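Local coordinates for protein putative acyl-CoA thioester hydrolase HI0827 (Haemophilus influenzae, PDB 1YLI) that probably hydrolyses the thioester bond of a broad range of acyl-coenzyme A substrates, working as a hexamer of hotdog-fold subunits, at residues R57-A62 / V122-N127; G88-K93 / G128-I133. One frame throughout, in Å; residues are numbered along the deposited sequence.

Contact 1: residues R57-A62 / V122-N127. With COA (coenzyme A), chain H.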
loop_
_atom_site.group_PDB
_atom_site.type_symbol
_atom_site.label_atom_id
_atom_site.label_comp_id
_atom_site.label_asym_id
_atom_site.label_seq_id
_atom_site.Cartn_x
_atom_site.Cartn_y
_atom_site.Cartn_z
ATOM N N ARG B 57 2.911 -25.276 -5.084
ATOM C CA ARG B 57 2.286 -24.185 -5.805
ATOM C C ARG B 57 0.930 -24.559 -6.408
ATOM O O ARG B 57 0.750 -25.664 -6.919
ATOM C CB ARG B 57 3.226 -23.621 -6.888
ATOM C CG ARG B 57 2.566 -22.436 -7.592
ATOM C CD ARG B 57 3.504 -21.471 -8.276
ATOM N NE ARG B 57 3.979 -22.007 -9.520
ATOM C CZ ARG B 57 4.111 -21.318 -10.653
ATOM N NH1 ARG B 57 3.768 -20.044 -10.723
ATOM N NH2 ARG B 57 4.575 -21.931 -11.730
ATOM N N VAL B 58 -0.011 -23.621 -6.343
ATOM C CA VAL B 58 -1.324 -23.793 -6.944
ATOM C C VAL B 58 -1.699 -22.519 -7.663
ATOM O O VAL B 58 -1.258 -21.435 -7.262
ATOM C CB VAL B 58 -2.452 -24.176 -5.935
ATOM C CG1 VAL B 58 -2.174 -25.523 -5.288
ATOM C CG2 VAL B 58 -2.634 -23.112 -4.876
ATOM N N VAL B 59 -2.495 -22.642 -8.728
ATOM C CA VAL B 59 -3.080 -21.479 -9.409
ATOM C C VAL B 59 -4.587 -21.621 -9.483
ATOM O O VAL B 59 -5.129 -22.739 -9.444
ATOM C CB VAL B 59 -2.523 -21.290 -10.855
ATOM C CG1 VAL B 59 -1.017 -20.959 -10.814
ATOM C CG2 VAL B 59 -2.768 -22.538 -11.719
ATOM N N THR B 60 -5.267 -20.487 -9.610
ATOM C CA THR B 60 -6.716 -20.474 -9.796
ATOM C C THR B 60 -7.109 -20.683 -11.242
ATOM O O THR B 60 -6.671 -19.913 -12.112
ATOM C CB THR B 60 -7.289 -19.111 -9.342
ATOM O OG1 THR B 60 -6.866 -18.874 -8.000
ATOM C CG2 THR B 60 -8.825 -19.129 -9.391
ATOM N N VAL B 61 -7.951 -21.693 -11.517
ATOM C CA VAL B 61 -8.492 -21.839 -12.884
ATOM C C VAL B 61 -9.978 -21.461 -13.042
ATOM O O VAL B 61 -10.405 -21.141 -14.132
ATOM C CB VAL B 61 -8.268 -23.246 -13.523
ATOM C CG1 VAL B 61 -6.789 -23.500 -13.652
ATOM C CG2 VAL B 61 -8.996 -24.384 -12.691
ATOM N N ALA B 62 -10.771 -21.545 -11.981
ATOM C CA ALA B 62 -12.182 -21.233 -12.128
ATOM C C ALA B 62 -12.731 -20.711 -10.826
ATOM O O ALA B 62 -12.174 -20.970 -9.769
ATOM C CB ALA B 62 -12.962 -22.454 -12.614
ATOM N N VAL B 122 -5.489 -25.485 -9.330
ATOM C CA VAL B 122 -4.734 -26.550 -9.988
ATOM C C VAL B 122 -3.309 -26.515 -9.438
ATOM O O VAL B 122 -2.698 -25.448 -9.362
ATOM C CB VAL B 122 -4.713 -26.401 -11.527
ATOM C CG1 VAL B 122 -3.781 -27.449 -12.163
ATOM C CG2 VAL B 122 -6.107 -26.582 -12.123
ATOM N N ALA B 123 -2.801 -27.682 -9.051
ATOM C CA ALA B 123 -1.440 -27.825 -8.582
ATOM C C ALA B 123 -0.527 -27.733 -9.797
ATOM O O ALA B 123 -0.725 -28.462 -10.778
ATOM C CB ALA B 123 -1.270 -29.194 -7.839
ATOM N N VAL B 124 0.449 -26.823 -9.754
ATOM C CA VAL B 124 1.347 -26.602 -10.892
ATOM C C VAL B 124 2.792 -26.704 -10.470
ATOM O O VAL B 124 3.089 -26.600 -9.287
ATOM C CB VAL B 124 1.133 -25.232 -11.559
ATOM C CG1 VAL B 124 -0.163 -25.229 -12.369
ATOM C CG2 VAL B 124 1.156 -24.097 -10.540
ATOM N N ASP B 125 3.689 -26.913 -11.430
ATOM C CA ASP B 125 5.118 -26.864 -11.139
ATOM C C ASP B 125 5.656 -25.424 -11.270
ATOM O O ASP B 125 4.896 -24.473 -11.143
ATOM C CB ASP B 125 5.907 -27.886 -11.967
ATOM C CG ASP B 125 5.790 -27.669 -13.480
ATOM O OD1 ASP B 125 5.459 -26.543 -13.958
ATOM O OD2 ASP B 125 6.071 -28.655 -14.203
ATOM N N ASN B 126 6.958 -25.264 -11.484
ATOM C CA ASN B 126 7.545 -23.936 -11.690
ATOM C C ASN B 126 7.255 -23.305 -13.030
ATOM O O ASN B 126 7.424 -22.102 -13.165
ATOM C CB ASN B 126 9.060 -23.991 -11.554
ATOM C CG ASN B 126 9.485 -24.500 -10.217
ATOM O OD1 ASN B 126 8.944 -24.077 -9.184
ATOM N ND2 ASN B 126 10.439 -25.447 -10.215
ATOM N N ASN B 127 6.885 -24.096 -14.031
ATOM C CA ASN B 127 6.620 -23.532 -15.357
ATOM C C ASN B 127 5.154 -23.267 -15.578
ATOM O O ASN B 127 4.770 -22.842 -16.667
ATOM C CB ASN B 127 7.119 -24.433 -16.468
ATOM C CG ASN B 127 8.571 -24.766 -16.328
ATOM O OD1 ASN B 127 9.429 -23.875 -16.229
ATOM N ND2 ASN B 127 8.872 -26.063 -16.338
HETATM N N1A COA H . -12.992 -25.298 -14.862
HETATM C C2A COA H . -12.868 -26.241 -13.859
HETATM N N3A COA H . -11.783 -27.107 -13.890
HETATM C C4A COA H . -10.839 -27.010 -14.881
HETATM C C5A COA H . -10.966 -26.061 -15.887
HETATM C C6A COA H . -12.046 -25.198 -15.869
HETATM N N6A COA H . -12.039 -24.167 -16.713
HETATM N N7A COA H . -9.919 -26.166 -16.736
HETATM C C8A COA H . -9.137 -27.180 -16.304
HETATM N N9A COA H . -9.689 -27.710 -15.162
HETATM C C1B COA H . -9.154 -28.838 -14.412
HETATM C C2B COA H . -9.049 -30.104 -15.263
HETATM O O2B COA H . -10.233 -30.861 -15.268
HETATM C C3B COA H . -7.865 -30.835 -14.648
HETATM O O3B COA H . -8.344 -31.626 -13.588
HETATM P P3B COA H . -7.689 -32.937 -12.939
HETATM O O7A COA H . -8.291 -34.092 -13.661
HETATM O O8A COA H . -8.108 -32.989 -11.498
HETATM O O9A COA H . -6.180 -32.968 -13.008
HETATM C C4B COA H . -7.003 -29.690 -14.119
HETATM O O4B COA H . -7.821 -28.522 -14.108
HETATM C C5B COA H . -5.768 -29.461 -14.992
HETATM O O5B COA H . -6.189 -29.336 -16.341
HETATM P P1A COA H . -5.226 -29.734 -17.552
HETATM O O1A COA H . -6.083 -30.024 -18.769
HETATM O O2A COA H . -4.348 -30.910 -17.201
HETATM O O3A COA H . -4.294 -28.446 -17.829
HETATM P P2A COA H . -4.863 -27.207 -18.689
HETATM O O4A COA H . -6.377 -27.308 -18.728
HETATM O O5A COA H . -4.272 -27.151 -20.064
HETATM O O6A COA H . -4.440 -25.919 -17.846
HETATM C CBP COA H . -3.584 -24.668 -16.098
HETATM C CCP COA H . -4.456 -25.863 -16.437
HETATM C CDP COA H . -3.729 -24.368 -14.623
HETATM C CEP COA H . -2.130 -25.072 -16.327
HETATM C CAP COA H . -3.978 -23.449 -16.980
HETATM O OAP COA H . -5.365 -23.330 -17.274
HETATM C C9P COA H . -3.396 -22.113 -16.567
HETATM O O9P COA H . -2.013 -21.986 -16.374
HETATM N N8P COA H . -4.218 -21.086 -16.408
HETATM C C7P COA H . -3.780 -19.865 -15.742
HETATM C C6P COA H . -4.063 -19.940 -14.257
HETATM C C5P COA H . -3.726 -18.639 -13.577
HETATM O O5P COA H . -2.574 -18.173 -13.629
HETATM N N4P COA H . -4.751 -18.065 -12.923
HETATM C C3P COA H . -4.668 -16.881 -12.091
HETATM C C2P COA H . -4.468 -15.568 -12.853
HETATM S S1P COA H . -4.750 -15.686 -14.634
#

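Contact 2: residues G88-K93 / G128-I133. With COA (coenzyme A), chain H.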
loop_
_atom_site.group_PDB
_atom_site.type_symbol
_atom_site.label_atom_id
_atom_site.label_comp_id
_atom_site.label_asym_id
_atom_site.label_seq_id
_atom_site.Cartn_x
_atom_site.Cartn_y
_atom_site.Cartn_z
ATOM N N GLY B 88 -8.890 -33.961 -7.349
ATOM C CA GLY B 88 -8.739 -34.793 -8.535
ATOM C C GLY B 88 -7.273 -35.176 -8.685
ATOM O O GLY B 88 -6.590 -35.395 -7.691
ATOM N N ARG B 89 -6.774 -35.231 -9.916
ATOM C CA ARG B 89 -5.359 -35.560 -10.153
ATOM C C ARG B 89 -4.493 -34.374 -9.764
ATOM O O ARG B 89 -3.582 -34.491 -8.947
ATOM C CB ARG B 89 -5.109 -35.927 -11.625
ATOM C CG ARG B 89 -3.768 -36.656 -11.823
ATOM C CD ARG B 89 -3.353 -36.834 -13.303
ATOM N NE ARG B 89 -3.561 -35.600 -14.073
ATOM C CZ ARG B 89 -2.747 -34.540 -14.098
ATOM N NH1 ARG B 89 -1.617 -34.506 -13.381
ATOM N NH2 ARG B 89 -3.075 -33.495 -14.853
ATOM N N SER B 90 -4.784 -33.230 -10.382
ATOM C CA SER B 90 -4.090 -31.989 -10.051
ATOM C C SER B 90 -5.028 -30.881 -9.581
ATOM O O SER B 90 -4.569 -29.831 -9.175
ATOM C CB SER B 90 -3.267 -31.508 -11.240
ATOM O OG SER B 90 -4.095 -31.089 -12.305
ATOM N N SER B 91 -6.333 -31.105 -9.657
ATOM C CA SER B 91 -7.284 -30.056 -9.296
ATOM C C SER B 91 -7.810 -30.222 -7.860
ATOM O O SER B 91 -7.897 -31.338 -7.328
ATOM C CB SER B 91 -8.446 -30.017 -10.292
ATOM O OG SER B 91 -9.307 -31.112 -10.025
ATOM N N ILE B 92 -8.200 -29.106 -7.264
ATOM C CA ILE B 92 -8.731 -29.069 -5.904
ATOM C C ILE B 92 -9.852 -28.043 -5.837
ATOM O O ILE B 92 -9.668 -26.890 -6.213
ATOM C CB ILE B 92 -7.672 -28.628 -4.853
ATOM C CG1 ILE B 92 -6.408 -29.459 -4.955
ATOM C CG2 ILE B 92 -8.216 -28.781 -3.431
ATOM C CD1 ILE B 92 -5.362 -29.070 -3.897
ATOM N N LYS B 93 -11.014 -28.471 -5.374
ATOM C CA LYS B 93 -12.137 -27.551 -5.277
ATOM C C LYS B 93 -12.274 -27.148 -3.820
ATOM O O LYS B 93 -12.362 -28.028 -2.944
ATOM C CB LYS B 93 -13.411 -28.201 -5.813
ATOM C CG LYS B 93 -13.429 -28.253 -7.323
ATOM C CD LYS B 93 -14.719 -28.809 -7.838
ATOM C CE LYS B 93 -14.745 -28.873 -9.350
ATOM N NZ LYS B 93 -14.743 -27.494 -9.929
ATOM N N GLY B 128 4.343 -23.495 -14.538
ATOM C CA GLY B 128 2.898 -23.319 -14.625
ATOM C C GLY B 128 2.162 -24.522 -15.187
ATOM O O GLY B 128 0.957 -24.442 -15.453
ATOM N N ARG B 129 2.884 -25.630 -15.366
ATOM C CA ARG B 129 2.326 -26.882 -15.898
ATOM C C ARG B 129 1.694 -27.699 -14.787
ATOM O O ARG B 129 2.264 -27.783 -13.701
ATOM C CB ARG B 129 3.425 -27.708 -16.569
ATOM C CG ARG B 129 3.854 -27.159 -17.925
ATOM C CD ARG B 129 5.220 -27.689 -18.346
ATOM N NE ARG B 129 5.767 -26.871 -19.435
ATOM C CZ ARG B 129 5.725 -27.194 -20.732
ATOM N NH1 ARG B 129 5.177 -28.341 -21.139
ATOM N NH2 ARG B 129 6.252 -26.364 -21.634
ATOM N N SER B 130 0.539 -28.321 -15.049
ATOM C CA SER B 130 -0.156 -29.066 -13.989
ATOM C C SER B 130 0.688 -30.223 -13.462
ATOM O O SER B 130 1.429 -30.845 -14.219
ATOM C CB SER B 130 -1.577 -29.516 -14.403
ATOM O OG SER B 130 -1.561 -30.576 -15.340
ATOM N N ARG B 131 0.610 -30.480 -12.157
ATOM C CA ARG B 131 1.350 -31.591 -11.538
ATOM C C ARG B 131 0.426 -32.466 -10.709
ATOM O O ARG B 131 -0.594 -32.012 -10.218
ATOM C CB ARG B 131 2.566 -31.124 -10.698
ATOM C CG ARG B 131 2.225 -30.160 -9.594
ATOM C CD ARG B 131 3.384 -29.829 -8.635
ATOM N NE ARG B 131 2.806 -28.886 -7.704
ATOM C CZ ARG B 131 2.242 -29.200 -6.546
ATOM N NH1 ARG B 131 2.253 -30.452 -6.087
ATOM N NH2 ARG B 131 1.654 -28.238 -5.844
ATOM N N THR B 132 0.788 -33.730 -10.565
ATOM C CA THR B 132 -0.040 -34.658 -9.814
ATOM C C THR B 132 0.100 -34.386 -8.317
ATOM O O THR B 132 1.208 -34.380 -7.773
ATOM C CB THR B 132 0.315 -36.109 -10.175
ATOM O OG1 THR B 132 0.206 -36.273 -11.595
ATOM C CG2 THR B 132 -0.631 -37.094 -9.498
ATOM N N ILE B 133 -1.020 -34.115 -7.661
ATOM C CA ILE B 133 -1.019 -34.007 -6.208
ATOM C C ILE B 133 -0.550 -35.309 -5.541
ATOM O O ILE B 133 -1.046 -36.413 -5.860
ATOM C CB ILE B 133 -2.387 -33.575 -5.668
ATOM C CG1 ILE B 133 -2.732 -32.192 -6.204
ATOM C CG2 ILE B 133 -2.393 -33.626 -4.151
ATOM C CD1 ILE B 133 -4.195 -31.876 -6.149
HETATM N N1A COA H . -12.992 -25.298 -14.862
HETATM C C2A COA H . -12.868 -26.241 -13.859
HETATM N N3A COA H . -11.783 -27.107 -13.890
HETATM C C4A COA H . -10.839 -27.010 -14.881
HETATM C C5A COA H . -10.966 -26.061 -15.887
HETATM C C6A COA H . -12.046 -25.198 -15.869
HETATM N N6A COA H . -12.039 -24.167 -16.713
HETATM N N7A COA H . -9.919 -26.166 -16.736
HETATM C C8A COA H . -9.137 -27.180 -16.304
HETATM N N9A COA H . -9.689 -27.710 -15.162
HETATM C C1B COA H . -9.154 -28.838 -14.412
HETATM C C2B COA H . -9.049 -30.104 -15.263
HETATM O O2B COA H . -10.233 -30.861 -15.268
HETATM C C3B COA H . -7.865 -30.835 -14.648
HETATM O O3B COA H . -8.344 -31.626 -13.588
HETATM P P3B COA H . -7.689 -32.937 -12.939
HETATM O O7A COA H . -8.291 -34.092 -13.661
HETATM O O8A COA H . -8.108 -32.989 -11.498
HETATM O O9A COA H . -6.180 -32.968 -13.008
HETATM C C4B COA H . -7.003 -29.690 -14.119
HETATM O O4B COA H . -7.821 -28.522 -14.108
HETATM C C5B COA H . -5.768 -29.461 -14.992
HETATM O O5B COA H . -6.189 -29.336 -16.341
HETATM P P1A COA H . -5.226 -29.734 -17.552
HETATM O O1A COA H . -6.083 -30.024 -18.769
HETATM O O2A COA H . -4.348 -30.910 -17.201
HETATM O O3A COA H . -4.294 -28.446 -17.829
HETATM P P2A COA H . -4.863 -27.207 -18.689
HETATM O O4A COA H . -6.377 -27.308 -18.728
HETATM O O5A COA H . -4.272 -27.151 -20.064
HETATM O O6A COA H . -4.440 -25.919 -17.846
HETATM C CBP COA H . -3.584 -24.668 -16.098
HETATM C CCP COA H . -4.456 -25.863 -16.437
HETATM C CDP COA H . -3.729 -24.368 -14.623
HETATM C CEP COA H . -2.130 -25.072 -16.327
HETATM C CAP COA H . -3.978 -23.449 -16.980
HETATM O OAP COA H . -5.365 -23.330 -17.274
HETATM C C9P COA H . -3.396 -22.113 -16.567
HETATM O O9P COA H . -2.013 -21.986 -16.374
HETATM N N8P COA H . -4.218 -21.086 -16.408
HETATM C C7P COA H . -3.780 -19.865 -15.742
HETATM C C6P COA H . -4.063 -19.940 -14.257
HETATM C C5P COA H . -3.726 -18.639 -13.577
HETATM O O5P COA H . -2.574 -18.173 -13.629
HETATM N N4P COA H . -4.751 -18.065 -12.923
HETATM C C3P COA H . -4.668 -16.881 -12.091
HETATM C C2P COA H . -4.468 -15.568 -12.853
HETATM S S1P COA H . -4.750 -15.686 -14.634
HETATM O O HOH W 1 -3.685 -36.713 -6.947
#

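Contact 1: residues R57-A62 / V122-N127
The carbonyl oxygen of Asp125 is gripped twice by one side chain: Arg57 NH2 donates to Asp125 O at 2.6 Å, in the carbonyl plane and on a lone pair, and Arg57 NE reaches the same oxygen at 3.1 Å in a less straight bond (N-H...O 136° against 160°). Both nitrogens approach side-on, and the oxygen lies in the guanidinium plane, which fixes the rotation of the group. The arginine gets there by a bend at chi3 (77°), and Val124 CG2 sits over one face of the guanidinium, 3.7 Å from Arg57 NE. Asp125 OD1 takes the backbone N-H of Asn127 in an Asx turn.

Toward the strands, Val124 N donates to Arg57 O at 3.1 Å and antiparallel pairing follows. Val59 and Val122 form a hydrogen-bonded pair (Val122 N to Val59 O 2.8 Å, Val59 N to Val122 O 2.9 Å), and Val58 faces Ala123 in the adjoining non-hydrogen-bonded pair. Val59, Val61 and Val122 turn their methyls to coenzyme A: Val61 CG1 meets Val122 CG2 at 3.5 Å, and Val59 CG2 touches the pantetheine methyl CDP. Thr60 O accepts from N4P of coenzyme A at 2.8 Å.

Arg57 NH1 makes a salt bridge to Asp32 of the second subunit. Val61 and Ala62 both face Thr120 in a classic beta bulge, and Ala62 pairs with a strand of that subunit, continuing the sheet across the interface. Strand 58-67 is one of the two outermost strands of the sheet within its chain, next to strand 111-123, and Thr60 OG1 bonds Asp43 of helix 35-54.

Contact 2: residues G88-K93 / G128-I133
Arg89 reaches across to Ser130 and Thr132 while its base lies against the 3'-phosphate of coenzyme A. Its CB is 3.4 Å from the phosphate oxygen O9A. CG, anti to the backbone N (chi1 -163°), passes Thr132 CG2, and CD comes near Thr132 OG1. After a bend at chi3, NE stays 3.9 Å from O9A of coenzyme A, too far for a hydrogen bond. At the tip, NH1 donates to Thr132 OG1 at 3.1 Å and NH2 makes a weak bond to Ser130 OG; both hydroxyls stand at the edge of the guanidinium, near its plane, and so hold its rotation.

The backbone completes the join: Ile133 N donates to Arg89 O at 2.9 Å, and a water links that oxygen to Ile133 O. Ile133 CD1 also packs against Ile92 CG1 at 3.5 Å, a tight carbon contact.

The phosphate itself is held by the turn and first residue of strand 91-101. Ser90 N and OG both donate to O9A, while Ser91 OG gives O8A a 2.7 Å bond reinforced by Ser91 N and, weakly, by Arg89 N. Three backbone N-H groups and two serine hydroxyls thus bind two of its oxygens, with the arginine's positive charge probably adding to the hold. This is the 3'-phosphate site of the coenzyme A pocket, built on the entry to a strand of the hotdog sheet.

In the fold
From the N terminus, the chain runs through strand 15-21 and helix 35-54 into strand 58-67, where contact 1 begins; strands 77-87, 91-101 and 111-123 follow before residues 122-127 close its loop. Contact 2 opens inside that loop, at the turn between strands 77-87 and 91-101, and closes just beyond it, so the two cross. They meet at Ala123, whose N and O probably bond Ser90 O and Arg131 N, while Arg131 extends to Arg57 O and Val124 O. Contact 1 joins strand 58-67 to strand 111-123, contact 2 the start of strand 91-101 to the loop that follows 111-123. Contact 1 lies along the pantetheine arm and adenosine of coenzyme A, contact 2 chiefly at its 3'-phosphate.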